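Local coordinates for beta-N-acetylhexosaminidase (Beutenbergia cavernae, PDB 5BU9), which probably hydrolyses terminal non-reducing N-acetyl-D-hexosamine residues from N-acetyl-beta-D-hexosaminides, as a member of glycoside hydrolase family 3, at residues I126-V137 against V179-G190. Numbering follows the deposited sequence.
Sequences INLNLAPVMDVV and VETVIKHFPGLG
The carboxylate of Asp-135 and the imidazole of His-185 are nearly coplanar, their planes 3° apart, and the carboxylate lies at the ring's edge, in its plane: His-185 ND1 donates to the syn lone pair of Asp-135 OD2 at 2.8 Å. Lys-184 CG sits over the centre of one ring face, while Leu-189 CD2 lies on the opposite face toward the rim. The carboxylate is gripped through its other oxygen as well. Asp-135 OD1 accepts Leu-189 N at 2.6 Å and His-185 N at 3.0 Å, the two amides approaching from opposite faces of its plane, so three bonds hold the carboxylate's rotation, and the coplanar ND1 bond, with a carbon on each face, probably holds the ring's. The other ring nitrogen, NE2, hydrogen-bonds a glycerol, probably from the crystallisation liquor, which may mark a pocket.

Upstream, the segments are neighbouring parallel strands of the TIM-type barrel of the family 3 N-terminal domain. Asn-129 N to Glu-180 O (2.8 Å, 175° at the hydrogen) is the straight bond of this ladder; after a cis peptide before Pro-132 the register has shifted by one, and Met-134 N meets Lys-184 O at 2.7 Å. Lys-184, extended beyond CG, runs past Val-133 CG2 so that NZ reaches Leu-130 O at 2.6 Å from above the carbonyl plane; the same NZ forms a salt bridge with Glu-81 and also binds the glycerol. Apolar contacts form on both sides of the strand: on one, Ile-183 CG2 rests 3.4 Å from the selenium of selenomethionine Met-134; on the other, Val-182 CG2 packs alongside Leu-130 CD2 at 3.7 Å.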
# COMPACT_ATOMS: atom_id res chain seq x y z
N ILE A 126 -2.04 -6.00 -13.65
CA ILE A 126 -1.59 -5.32 -12.44
C ILE A 126 -0.72 -4.14 -12.86
O ILE A 126 0.14 -4.30 -13.74
CB ILE A 126 -0.78 -6.29 -11.53
CG1 ILE A 126 -1.66 -7.46 -11.11
CG2 ILE A 126 -0.09 -5.53 -10.36
CD1 ILE A 126 -2.82 -7.05 -10.25
N ASN A 127 -0.91 -2.96 -12.26
CA ASN A 127 0.02 -1.85 -12.51
C ASN A 127 0.58 -1.26 -11.22
O ASN A 127 1.32 -0.29 -11.26
CB ASN A 127 -0.63 -0.73 -13.34
CG ASN A 127 -1.91 -0.20 -12.72
OD1 ASN A 127 -2.12 -0.29 -11.50
ND2 ASN A 127 -2.80 0.31 -13.56
N LEU A 128 0.22 -1.84 -10.08
CA LEU A 128 0.81 -1.38 -8.83
C LEU A 128 1.13 -2.58 -7.96
O LEU A 128 0.27 -3.43 -7.74
CB LEU A 128 -0.12 -0.41 -8.10
CG LEU A 128 0.50 0.24 -6.87
CD1 LEU A 128 1.72 1.10 -7.27
CD2 LEU A 128 -0.54 1.06 -6.12
N ASN A 129 2.38 -2.65 -7.49
CA ASN A 129 2.79 -3.69 -6.54
C ASN A 129 2.91 -3.09 -5.13
O ASN A 129 3.62 -2.10 -4.94
CB ASN A 129 4.11 -4.33 -6.98
CG ASN A 129 4.39 -5.68 -6.30
OD1 ASN A 129 3.60 -6.15 -5.49
ND2 ASN A 129 5.52 -6.32 -6.66
N LEU A 130 2.22 -3.67 -4.16
CA LEU A 130 2.42 -3.25 -2.76
C LEU A 130 3.68 -3.95 -2.22
O LEU A 130 3.62 -4.92 -1.43
CB LEU A 130 1.16 -3.55 -1.90
CG LEU A 130 -0.18 -3.04 -2.44
CD1 LEU A 130 -1.25 -3.16 -1.37
CD2 LEU A 130 -0.09 -1.60 -2.94
N ALA A 131 4.82 -3.43 -2.66
CA ALA A 131 6.15 -3.97 -2.38
C ALA A 131 7.07 -2.97 -3.07
O ALA A 131 6.62 -2.28 -3.95
CB ALA A 131 6.30 -5.41 -2.94
N PRO A 132 8.37 -2.90 -2.71
CA PRO A 132 9.10 -3.75 -1.77
C PRO A 132 8.95 -3.32 -0.31
O PRO A 132 8.74 -2.16 -0.02
CB PRO A 132 10.55 -3.58 -2.23
CG PRO A 132 10.59 -2.11 -2.70
CD PRO A 132 9.24 -1.85 -3.30
N VAL A 133 9.09 -4.29 0.58
CA VAL A 133 9.29 -4.05 2.01
C VAL A 133 10.63 -3.38 2.28
O VAL A 133 11.68 -3.94 2.00
CB VAL A 133 9.19 -5.37 2.79
CG1 VAL A 133 9.67 -5.19 4.20
CG2 VAL A 133 7.77 -5.89 2.77
N MSE A 134 10.61 -2.18 2.83
CA MSE A 134 11.86 -1.53 3.20
C MSE A 134 12.01 -1.41 4.71
O MSE A 134 12.83 -0.62 5.20
CB MSE A 134 11.96 -0.16 2.54
CG MSE A 134 11.90 -0.27 1.02
SE MSE A 134 12.56 1.31 0.11
CE MSE A 134 14.48 0.93 0.27
N ASP A 135 11.22 -2.20 5.43
CA ASP A 135 11.34 -2.32 6.86
C ASP A 135 12.72 -2.88 7.13
O ASP A 135 13.20 -3.70 6.36
CB ASP A 135 10.27 -3.27 7.44
CG ASP A 135 8.86 -2.74 7.29
OD1 ASP A 135 8.61 -1.55 7.62
OD2 ASP A 135 8.00 -3.54 6.86
N VAL A 136 13.36 -2.47 8.21
CA VAL A 136 14.65 -3.04 8.57
C VAL A 136 14.51 -3.85 9.85
O VAL A 136 14.03 -3.32 10.85
CB VAL A 136 15.71 -1.94 8.72
CG1 VAL A 136 17.00 -2.55 9.16
CG2 VAL A 136 15.92 -1.24 7.41
N VAL A 137 14.91 -5.11 9.82
CA VAL A 137 14.88 -5.96 11.01
C VAL A 137 16.25 -5.77 11.69
O VAL A 137 17.24 -5.54 11.02
CB VAL A 137 14.55 -7.43 10.63
CG1 VAL A 137 14.67 -8.37 11.81
CG2 VAL A 137 13.14 -7.52 10.10
N VAL A 179 5.21 -1.45 -13.87
CA VAL A 179 4.53 -1.65 -12.58
C VAL A 179 5.14 -0.76 -11.53
O VAL A 179 6.31 -0.94 -11.18
CB VAL A 179 4.60 -3.11 -12.10
CG1 VAL A 179 3.73 -3.25 -10.87
CG2 VAL A 179 4.18 -4.05 -13.19
N GLU A 180 4.36 0.18 -11.00
CA GLU A 180 4.86 1.03 -9.93
C GLU A 180 4.90 0.26 -8.64
O GLU A 180 4.20 -0.75 -8.50
CB GLU A 180 4.00 2.30 -9.77
CG GLU A 180 4.48 3.48 -10.65
CD GLU A 180 5.85 4.04 -10.22
OE1 GLU A 180 6.33 5.00 -10.88
OE2 GLU A 180 6.45 3.54 -9.22
N THR A 181 5.71 0.73 -7.69
CA THR A 181 5.84 0.05 -6.41
C THR A 181 5.37 0.94 -5.25
O THR A 181 5.21 2.15 -5.41
CB THR A 181 7.29 -0.37 -6.18
OG1 THR A 181 8.16 0.72 -6.55
CG2 THR A 181 7.63 -1.60 -7.04
N VAL A 182 5.09 0.31 -4.12
CA VAL A 182 4.75 1.02 -2.89
C VAL A 182 5.72 0.60 -1.80
O VAL A 182 5.68 -0.54 -1.38
CB VAL A 182 3.33 0.70 -2.47
CG1 VAL A 182 2.97 1.47 -1.19
CG2 VAL A 182 2.36 1.03 -3.64
N ILE A 183 6.62 1.47 -1.36
CA ILE A 183 7.56 1.01 -0.32
C ILE A 183 6.80 0.97 1.01
O ILE A 183 5.94 1.82 1.27
CB ILE A 183 8.84 1.89 -0.27
CG1 ILE A 183 8.50 3.35 -0.04
CG2 ILE A 183 9.61 1.79 -1.59
CD1 ILE A 183 9.73 4.16 0.26
N LYS A 184 7.04 -0.06 1.82
CA LYS A 184 6.23 -0.28 3.03
C LYS A 184 7.12 -0.88 4.15
O LYS A 184 8.16 -1.47 3.83
CB LYS A 184 5.06 -1.18 2.68
CG LYS A 184 5.42 -2.61 2.26
CD LYS A 184 4.15 -3.30 1.79
CE LYS A 184 4.33 -4.80 1.67
NZ LYS A 184 3.11 -5.49 1.09
N HIS A 185 6.78 -0.72 5.43
CA HIS A 185 5.65 0.04 5.95
C HIS A 185 6.17 1.16 6.85
O HIS A 185 6.65 0.91 7.95
CB HIS A 185 4.70 -0.84 6.79
CG HIS A 185 4.41 -2.19 6.20
ND1 HIS A 185 5.37 -3.17 6.09
CD2 HIS A 185 3.26 -2.73 5.73
CE1 HIS A 185 4.83 -4.25 5.56
NE2 HIS A 185 3.54 -4.01 5.34
N PHE A 186 6.04 2.40 6.40
CA PHE A 186 6.64 3.54 7.07
C PHE A 186 5.96 3.80 8.42
O PHE A 186 4.73 3.78 8.51
CB PHE A 186 6.53 4.78 6.17
CG PHE A 186 7.28 5.94 6.66
CD1 PHE A 186 8.59 6.14 6.27
CD2 PHE A 186 6.69 6.85 7.51
CE1 PHE A 186 9.32 7.23 6.71
CE2 PHE A 186 7.43 7.97 7.98
CZ PHE A 186 8.74 8.14 7.58
N PRO A 187 6.74 4.07 9.47
CA PRO A 187 8.20 4.29 9.50
C PRO A 187 9.07 3.05 9.74
O PRO A 187 10.29 3.18 9.94
CB PRO A 187 8.37 5.28 10.67
CG PRO A 187 7.26 4.88 11.64
CD PRO A 187 6.08 4.41 10.76
N GLY A 188 8.47 1.87 9.69
CA GLY A 188 9.21 0.63 9.85
C GLY A 188 8.51 -0.37 10.76
O GLY A 188 8.23 -0.09 11.91
N LEU A 189 8.22 -1.55 10.23
CA LEU A 189 7.46 -2.57 10.97
C LEU A 189 8.36 -3.72 11.39
O LEU A 189 7.88 -4.72 11.92
CB LEU A 189 6.32 -3.08 10.10
CG LEU A 189 4.98 -3.50 10.68
CD1 LEU A 189 4.53 -2.58 11.81
CD2 LEU A 189 3.95 -3.50 9.56
N GLY A 190 9.66 -3.59 11.15
CA GLY A 190 10.58 -4.67 11.43
C GLY A 190 11.00 -4.80 12.88
O GLY A 190 11.83 -5.65 13.19
O HOH W 1 11.67 -1.62 10.50